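EXOU (Pseudomonas aeruginosa, PDB 4AKX) is a type III secretion toxin with a patatin-like phospholipase domain that probably attacks host-cell membrane lipids and pairs with the chaperone SpcU. Local coordinates at residues Leu72-Leu77 with Ala445-Thr450; Ser79-Gly84 with Asn342-Leu347. All blocks are in the same frame, centred on the assembly; numbering follows the deposited sequence.

Contact 1 of 2, residues Leu72-Leu77 with Ala445-Thr450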
ATOM      1  N   LEU B  72     -21.954  32.220 -20.240  1.00 77.10           N
ATOM      2  CA  LEU B  72     -21.321  33.454 -20.663  1.00 77.30           C
ATOM      3  C   LEU B  72     -20.320  33.119 -21.747  1.00 84.44           C
ATOM      4  O   LEU B  72     -19.734  32.041 -21.742  1.00 86.03           O
ATOM      5  CB  LEU B  72     -20.670  34.119 -19.458  1.00 73.68           C
ATOM      6  CG  LEU B  72     -19.513  35.114 -19.471  1.00 81.61           C
ATOM      7  CD1 LEU B  72     -19.367  35.767 -18.095  1.00 73.81           C
ATOM      8  CD2 LEU B  72     -18.206  34.432 -19.838  1.00 87.64           C
ATOM      9  N   SER B  73     -20.174  34.025 -22.709  1.00 87.89           N
ATOM     10  CA  SER B  73     -19.265  33.832 -23.831  1.00 92.26           C
ATOM     11  C   SER B  73     -17.829  33.727 -23.347  1.00 94.18           C
ATOM     12  O   SER B  73     -17.425  34.435 -22.417  1.00 97.26           O
ATOM     13  CB  SER B  73     -19.385  34.994 -24.818  1.00 94.30           C
ATOM     14  OG  SER B  73     -18.888  36.192 -24.237  1.00 93.35           O
ATOM     15  N   ARG B  74     -17.056  32.861 -23.998  1.00 95.89           N
ATOM     16  CA  ARG B  74     -15.623  32.748 -23.737  1.00 93.27           C
ATOM     17  C   ARG B  74     -14.983  34.132 -23.637  1.00 87.95           C
ATOM     18  O   ARG B  74     -15.371  35.047 -24.354  1.00 92.65           O
ATOM     19  CB  ARG B  74     -14.941  31.921 -24.834  1.00 98.93           C
ATOM     20  CG  ARG B  74     -15.278  30.435 -24.808  1.00103.98           C
ATOM     21  CD  ARG B  74     -14.723  29.770 -23.553  1.00104.91           C
ATOM     22  NE  ARG B  74     -13.261  29.769 -23.548  1.00112.40           N
ATOM     23  CZ  ARG B  74     -12.513  28.656 -23.561  1.00116.00           C
ATOM     24  NH1 ARG B  74     -13.079  27.437 -23.548  1.00118.74           N
ATOM     25  NH2 ARG B  74     -11.190  28.770 -23.569  1.00113.28           N
ATOM     26  N   PRO B  75     -14.011  34.289 -22.736  1.00 81.12           N
ATOM     27  CA  PRO B  75     -13.415  35.574 -22.429  1.00 78.06           C
ATOM     28  C   PRO B  75     -12.745  36.138 -23.627  1.00 77.71           C
ATOM     29  O   PRO B  75     -12.572  35.449 -24.608  1.00 79.18           O
ATOM     30  CB  PRO B  75     -12.342  35.233 -21.397  1.00 81.37           C
ATOM     31  CG  PRO B  75     -12.761  33.924 -20.827  1.00 84.72           C
ATOM     32  CD  PRO B  75     -13.378  33.202 -21.983  1.00 85.35           C
ATOM     33  N   PRO B  76     -12.331  37.393 -23.539  1.00 89.39           N
ATOM     34  CA  PRO B  76     -11.703  38.030 -24.672  1.00 90.03           C
ATOM     35  C   PRO B  76     -10.319  37.429 -24.945  1.00 89.03           C
ATOM     36  O   PRO B  76      -9.550  37.174 -24.006  1.00 87.55           O
ATOM     37  CB  PRO B  76     -11.589  39.493 -24.224  1.00 89.44           C
ATOM     38  CG  PRO B  76     -11.438  39.416 -22.742  1.00 89.87           C
ATOM     39  CD  PRO B  76     -12.256  38.215 -22.315  1.00 90.11           C
ATOM     40  N   LEU B  77     -10.018  37.175 -26.217  1.00 89.61           N
ATOM     41  CA  LEU B  77      -8.650  36.833 -26.603  1.00 90.72           C
ATOM     42  C   LEU B  77      -7.666  38.001 -26.318  1.00 87.41           C
ATOM     43  O   LEU B  77      -7.691  39.058 -26.987  1.00 84.03           O
ATOM     44  CB  LEU B  77      -8.585  36.380 -28.072  1.00 90.52           C
ATOM     45  CG  LEU B  77      -8.474  34.883 -28.361  1.00 90.02           C
ATOM     46  CD1 LEU B  77      -8.075  34.700 -29.810  1.00 91.74           C
ATOM     47  CD2 LEU B  77      -7.453  34.196 -27.467  1.00 89.65           C
ATOM     48  N   ALA B 445     -18.825  28.975 -28.548  1.00115.70           N
ATOM     49  CA  ALA B 445     -18.717  28.171 -27.338  1.00116.92           C
ATOM     50  C   ALA B 445     -18.842  29.051 -26.100  1.00118.63           C
ATOM     51  O   ALA B 445     -18.806  30.281 -26.192  1.00116.39           O
ATOM     52  CB  ALA B 445     -17.408  27.403 -27.323  1.00115.74           C
ATOM     53  N   SER B 446     -18.982  28.418 -24.941  1.00 98.89           N
ATOM     54  CA  SER B 446     -19.384  29.133 -23.756  1.00 92.90           C
ATOM     55  C   SER B 446     -18.577  28.752 -22.505  1.00 94.87           C
ATOM     56  O   SER B 446     -17.608  27.985 -22.580  1.00 90.43           O
ATOM     57  CB  SER B 446     -20.874  28.921 -23.513  1.00 94.87           C
ATOM     58  OG  SER B 446     -21.354  29.820 -22.520  1.00103.68           O
ATOM     59  N   GLU B 447     -18.949  29.375 -21.381  1.00 94.32           N
ATOM     60  CA  GLU B 447     -18.481  29.026 -20.048  1.00 87.84           C
ATOM     61  C   GLU B 447     -19.715  28.894 -19.192  1.00 90.24           C
ATOM     62  O   GLU B 447     -20.640  29.698 -19.310  1.00 92.97           O
ATOM     63  CB  GLU B 447     -17.618  30.133 -19.455  1.00 83.03           C
ATOM     64  CG  GLU B 447     -16.544  30.674 -20.380  1.00 95.86           C
ATOM     65  CD  GLU B 447     -15.187  30.773 -19.698  1.00106.10           C
ATOM     66  OE1 GLU B 447     -15.070  31.524 -18.685  1.00106.41           O
ATOM     67  OE2 GLU B 447     -14.236  30.093 -20.176  1.00103.84           O
ATOM     68  N   ARG B 448     -19.731  27.875 -18.338  1.00 91.18           N
ATOM     69  CA  ARG B 448     -20.794  27.683 -17.365  1.00 85.02           C
ATOM     70  C   ARG B 448     -20.219  27.793 -15.953  1.00 85.10           C
ATOM     71  O   ARG B 448     -19.140  27.280 -15.678  1.00 98.84           O
ATOM     72  CB  ARG B 448     -21.433  26.316 -17.557  1.00 88.71           C
ATOM     73  CG  ARG B 448     -21.625  25.924 -19.015  1.00 97.79           C
ATOM     74  CD  ARG B 448     -22.630  24.789 -19.151  1.00104.71           C
ATOM     75  NE  ARG B 448     -22.807  24.379 -20.544  1.00118.10           N
ATOM     76  CZ  ARG B 448     -23.554  25.026 -21.438  1.00120.33           C
ATOM     77  NH1 ARG B 448     -24.194  26.143 -21.095  1.00119.44           N
ATOM     78  NH2 ARG B 448     -23.656  24.558 -22.679  1.00113.93           N
ATOM     79  N   HIS B 449     -20.904  28.516 -15.079  1.00 76.73           N
ATOM     80  CA  HIS B 449     -20.520  28.578 -13.675  1.00 69.38           C
ATOM     81  C   HIS B 449     -21.742  28.457 -12.840  1.00 70.91           C
ATOM     82  O   HIS B 449     -22.777  29.067 -13.131  1.00 74.54           O
ATOM     83  CB  HIS B 449     -19.832  29.881 -13.347  1.00 72.30           C
ATOM     84  CG  HIS B 449     -18.546  30.107 -14.100  1.00 78.82           C
ATOM     85  ND1 HIS B 449     -17.336  30.008 -13.513  1.00 77.72           N
ATOM     86  CD2 HIS B 449     -18.313  30.473 -15.427  1.00 83.09           C
ATOM     87  CE1 HIS B 449     -16.375  30.282 -14.419  1.00 84.18           C
ATOM     88  NE2 HIS B 449     -16.975  30.566 -15.589  1.00 91.55           N
ATOM     89  N   THR B 450     -21.650  27.659 -11.792  1.00 65.91           N
ATOM     90  CA  THR B 450     -22.813  27.335 -11.022  1.00 57.25           C
ATOM     91  C   THR B 450     -22.609  27.954  -9.679  1.00 54.50           C
ATOM     92  O   THR B 450     -21.521  27.892  -9.126  1.00 61.39           O
ATOM     93  CB  THR B 450     -22.952  25.823 -10.904  1.00 62.47           C
ATOM     94  OG1 THR B 450     -23.188  25.261 -12.213  1.00 71.97           O
ATOM     95  CG2 THR B 450     -24.106  25.473 -10.013  1.00 63.95           C
TER

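Contact 2 of 2, residues Ser79-Gly84 with Asn342-Leu347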
ATOM      1  N   SER B  79      -4.261  37.156 -25.386  1.00 86.75           N
ATOM      2  CA  SER B  79      -2.941  36.529 -25.237  1.00 87.92           C
ATOM      3  C   SER B  79      -2.580  35.445 -26.225  1.00 86.91           C
ATOM      4  O   SER B  79      -3.414  34.629 -26.620  1.00 84.04           O
ATOM      5  CB  SER B  79      -2.701  36.032 -23.803  1.00 89.91           C
ATOM      6  OG  SER B  79      -1.997  37.011 -23.048  1.00 94.84           O
ATOM      7  N   LEU B  80      -1.295  35.432 -26.573  1.00 90.58           N
ATOM      8  CA  LEU B  80      -0.752  34.596 -27.634  1.00 93.69           C
ATOM      9  C   LEU B  80       0.476  33.875 -27.107  1.00 96.76           C
ATOM     10  O   LEU B  80       1.495  34.515 -26.802  1.00100.60           O
ATOM     11  CB  LEU B  80      -0.372  35.462 -28.843  1.00 90.62           C
ATOM     12  CG  LEU B  80      -0.055  34.789 -30.185  1.00 91.15           C
ATOM     13  CD1 LEU B  80      -0.793  33.474 -30.394  1.00 91.97           C
ATOM     14  CD2 LEU B  80      -0.353  35.750 -31.321  1.00 90.21           C
ATOM     15  N   VAL B  81       0.366  32.552 -26.974  1.00 95.47           N
ATOM     16  CA  VAL B  81       1.443  31.745 -26.421  1.00 95.76           C
ATOM     17  C   VAL B  81       2.034  30.918 -27.539  1.00 97.32           C
ATOM     18  O   VAL B  81       1.346  30.100 -28.137  1.00 98.91           O
ATOM     19  CB  VAL B  81       0.953  30.816 -25.281  1.00 97.84           C
ATOM     20  CG1 VAL B  81       2.075  29.911 -24.789  1.00 96.02           C
ATOM     21  CG2 VAL B  81       0.394  31.630 -24.121  1.00 98.51           C
ATOM     22  N   LEU B  82       3.320  31.129 -27.805  1.00 99.68           N
ATOM     23  CA  LEU B  82       3.997  30.518 -28.949  1.00102.59           C
ATOM     24  C   LEU B  82       5.033  29.520 -28.472  1.00101.39           C
ATOM     25  O   LEU B  82       6.001  29.897 -27.797  1.00 95.66           O
ATOM     26  CB  LEU B  82       4.682  31.603 -29.773  1.00105.15           C
ATOM     27  CG  LEU B  82       4.406  31.655 -31.270  1.00106.70           C
ATOM     28  CD1 LEU B  82       3.034  31.085 -31.567  1.00108.37           C
ATOM     29  CD2 LEU B  82       4.483  33.104 -31.732  1.00107.10           C
ATOM     30  N   SER B  83       4.815  28.250 -28.797  1.00103.52           N
ATOM     31  CA  SER B  83       5.701  27.195 -28.326  1.00111.10           C
ATOM     32  C   SER B  83       6.821  26.931 -29.337  1.00117.72           C
ATOM     33  O   SER B  83       6.630  27.092 -30.541  1.00122.97           O
ATOM     34  CB  SER B  83       4.914  25.930 -28.053  1.00113.42           C
ATOM     35  OG  SER B  83       4.388  25.415 -29.259  1.00123.83           O
ATOM     36  N   GLY B  84       7.990  26.535 -28.846  1.00120.18           N
ATOM     37  CA  GLY B  84       9.208  26.657 -29.633  1.00128.87           C
ATOM     38  C   GLY B  84       9.504  25.459 -30.504  1.00142.44           C
ATOM     39  O   GLY B  84       8.651  25.003 -31.274  1.00143.51           O
ATOM     40  N   ASN B 342      -9.471  36.123 -19.331  1.00 86.39           N
ATOM     41  CA  ASN B 342      -9.046  36.138 -20.715  1.00 89.15           C
ATOM     42  C   ASN B 342      -8.784  34.739 -21.223  1.00 91.25           C
ATOM     43  O   ASN B 342      -8.875  33.775 -20.483  1.00 93.34           O
ATOM     44  CB  ASN B 342      -7.789  36.986 -20.868  1.00 86.72           C
ATOM     45  CG  ASN B 342      -6.626  36.398 -20.141  1.00 86.40           C
ATOM     46  OD1 ASN B 342      -6.069  35.391 -20.568  1.00 87.22           O
ATOM     47  ND2 ASN B 342      -6.274  36.990 -19.007  1.00 87.71           N
ATOM     48  N   ASP B 343      -8.454  34.647 -22.500  1.00 93.75           N
ATOM     49  CA  ASP B 343      -8.257  33.381 -23.165  1.00 91.51           C
ATOM     50  C   ASP B 343      -6.888  33.404 -23.784  1.00 92.22           C
ATOM     51  O   ASP B 343      -6.321  34.473 -24.027  1.00 94.42           O
ATOM     52  CB  ASP B 343      -9.290  33.211 -24.274  1.00 93.95           C
ATOM     53  CG  ASP B 343     -10.434  32.307 -23.879  1.00 97.66           C
ATOM     54  OD1 ASP B 343     -10.767  32.266 -22.677  1.00100.26           O
ATOM     55  OD2 ASP B 343     -10.994  31.627 -24.773  1.00 97.49           O
ATOM     56  N   ASN B 344      -6.378  32.222 -24.080  1.00 93.10           N
ATOM     57  CA  ASN B 344      -5.125  32.086 -24.784  1.00 91.35           C
ATOM     58  C   ASN B 344      -5.286  31.380 -26.097  1.00 93.51           C
ATOM     59  O   ASN B 344      -6.018  30.399 -26.201  1.00 94.87           O
ATOM     60  CB  ASN B 344      -4.146  31.326 -23.928  1.00 89.75           C
ATOM     61  CG  ASN B 344      -3.686  32.133 -22.764  1.00 88.65           C
ATOM     62  OD1 ASN B 344      -2.970  33.109 -22.938  1.00 92.26           O
ATOM     63  ND2 ASN B 344      -4.121  31.762 -21.569  1.00 87.14           N
ATOM     64  N   LEU B 345      -4.605  31.887 -27.114  1.00 95.83           N
ATOM     65  CA  LEU B 345      -4.414  31.120 -28.335  1.00 97.36           C
ATOM     66  C   LEU B 345      -3.048  30.487 -28.247  1.00 97.74           C
ATOM     67  O   LEU B 345      -2.032  31.197 -28.208  1.00101.16           O
ATOM     68  CB  LEU B 345      -4.513  32.017 -29.572  1.00 95.05           C
ATOM     69  CG  LEU B 345      -4.590  31.309 -30.931  1.00 94.37           C
ATOM     70  CD1 LEU B 345      -5.437  30.051 -30.897  1.00 92.14           C
ATOM     71  CD2 LEU B 345      -5.103  32.271 -31.988  1.00 96.34           C
ATOM     72  N   ILE B 346      -3.019  29.166 -28.147  1.00 93.55           N
ATOM     73  CA  ILE B 346      -1.776  28.491 -27.910  1.00 94.73           C
ATOM     74  C   ILE B 346      -1.425  27.731 -29.157  1.00 99.78           C
ATOM     75  O   ILE B 346      -2.140  26.806 -29.535  1.00106.76           O
ATOM     76  CB  ILE B 346      -1.875  27.523 -26.726  1.00 96.45           C
ATOM     77  CG1 ILE B 346      -2.581  28.193 -25.540  1.00 99.05           C
ATOM     78  CG2 ILE B 346      -0.492  27.069 -26.302  1.00 95.69           C
ATOM     79  CD1 ILE B 346      -3.479  27.266 -24.731  1.00 98.28           C
ATOM     80  N   LEU B 347      -0.335  28.136 -29.810  1.00102.65           N
ATOM     81  CA  LEU B 347       0.180  27.453 -31.008  1.00105.47           C
ATOM     82  C   LEU B 347       1.345  26.505 -30.686  1.00111.96           C
ATOM     83  O   LEU B 347       2.383  26.932 -30.150  1.00113.97           O
ATOM     84  CB  LEU B 347       0.581  28.474 -32.078  1.00 99.91           C
ATOM     85  CG  LEU B 347      -0.570  29.334 -32.598  1.00 96.26           C
ATOM     86  CD1 LEU B 347      -0.064  30.635 -33.166  1.00 93.67           C
ATOM     87  CD2 LEU B 347      -1.393  28.584 -33.631  1.00 98.11           C
TER

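Contact 1 of 2, residues Leu72-Leu77 with Ala445-Thr450
Arg74 and Glu447 each start with CG placed opposite their own carbonyl carbon (chi1 -71° and -47°), and both chains then bend, Arg74 at its second and third torsions and Glu447 at its second. The two side chains cross at about a right angle, and Glu447 OE2 lies over one face of the guanidinium, whose plane is inclined by 54° to that of the carboxylate. This oxygen is 3.5 Å from Arg74 NE but well out of the guanidinium plane; the salt bridge is therefore one of charge alone, with no N-H aimed at the oxygen. Arg74 CD comes equally near, 3.4 Å from Glu447 OE2, and the Pro75 ring meets the carboxylate crosswise, its CD 3.7 Å from Glu447 OE2. Both charges have further partners: Arg74 NH2 forms a salt bridge with Asp343, and Glu447 OE2 forms one with Arg340.

Next to this cluster, strands 68-73 and 446-451 pair antiparallel in a sheet separate from the mixed sheet of the patatin-like domain. Leu72 and Glu447 form a hydrogen-bonded pair: Leu72 N donates to Glu447 O at 3.0 Å, and Glu447 N returns a bond of 2.8 Å to Leu72 O. Their side chains leave on the same face and run side by side, Leu72 CD2 packing 4.1 Å from Glu447 CG. Ser73 and Ser446 form a non-hydrogen-bonded pair whose side chains diverge. Ser446 OG instead reaches back to Leu72 O at 2.9 Å, approaching from above the carbonyl plane. Two donors thus grip the Leu72 carbonyl oxygen, and Gln71 NE2 is hydrogen-bonded to the same Ser446 hydroxyl.

Contact 2 of 2, residues Ser79-Gly84 with Asn342-Leu347
Leu82 and Leu347 run next to each other in the same direction, on a face of the sheet they share with Leu80 and Leu345. The strands carrying them, 77-82 and 343-348, are parallel neighbours inside the mixed sheet of the patatin-like phospholipase fold, and their short axes pass 4.8 Å apart at an angle of 25°. On the leucine face the methyl Leu82 CD1 sits 3.5 Å from Leu347 CD1. Leu80 meets the same Leu347 methyl at a slant rather than alongside: its CG stands opposite the backbone N (chi1 -167°), and its CD1 is 4.0 Å from Leu347 CD1. One branch of Leu347 thereby bridges two residues of the partner strand. Helix 423-441 packs against this face, Val435 touching both Leu345 and Leu347.

The other face carries Val81 and Ile346, again neighbours with a common heading, with Val81 CG1 4.1 Å from Ile346 CG2. Asn344 slants across Val81 there, its amide oxygen OD1 packing against Ser79 CB and bordering the valine methyl CG2, without a polar bond to either.

Between the two faces the backbone bonds fix the register, since Leu345 offers both its N-H and its carbonyl to the partner strand: its N donates to Ser79 O, and its O accepts from Val81 N at 3.0 Å with an N-H...O angle of 169°. Leu347 N then donates to Val81 O. On its far side strand 77-82 bonds to strand 110-114, so it is flanked by two parallel neighbours. Where it ends, Ser83 holds the Leu347 carbonyl twice: the backbone Ser83 N donates to Leu347 O at 3.1 Å, while Ser83 OG donates to a lone pair of Leu347 O, in the carbonyl plane, at 2.7 Å.

Contacts 1 and 2 have their centres about 17 Å apart and belong to two different sheets, joined where strand 68-73 passes through Arg74-Pro76 into strand 77-82. Asp343, at the start of the second strand of contact 2, ties them together: its OD2 forms a salt bridge with Arg74 NH2 at 3.1 Å, and its backbone N probably bonds to Pro76 O, also at 3.1 Å. Arg340 and Arg442 bind the same carboxylate, with Arg340 also bridging to Glu447 of contact 1. Contact 2 adjoins a possible catalytic region through the Leu82 side chain, which touches residues of a GxSxG pattern, Gly113, Ser115 and Gly117, consistent with a patatin-type nucleophile elbow.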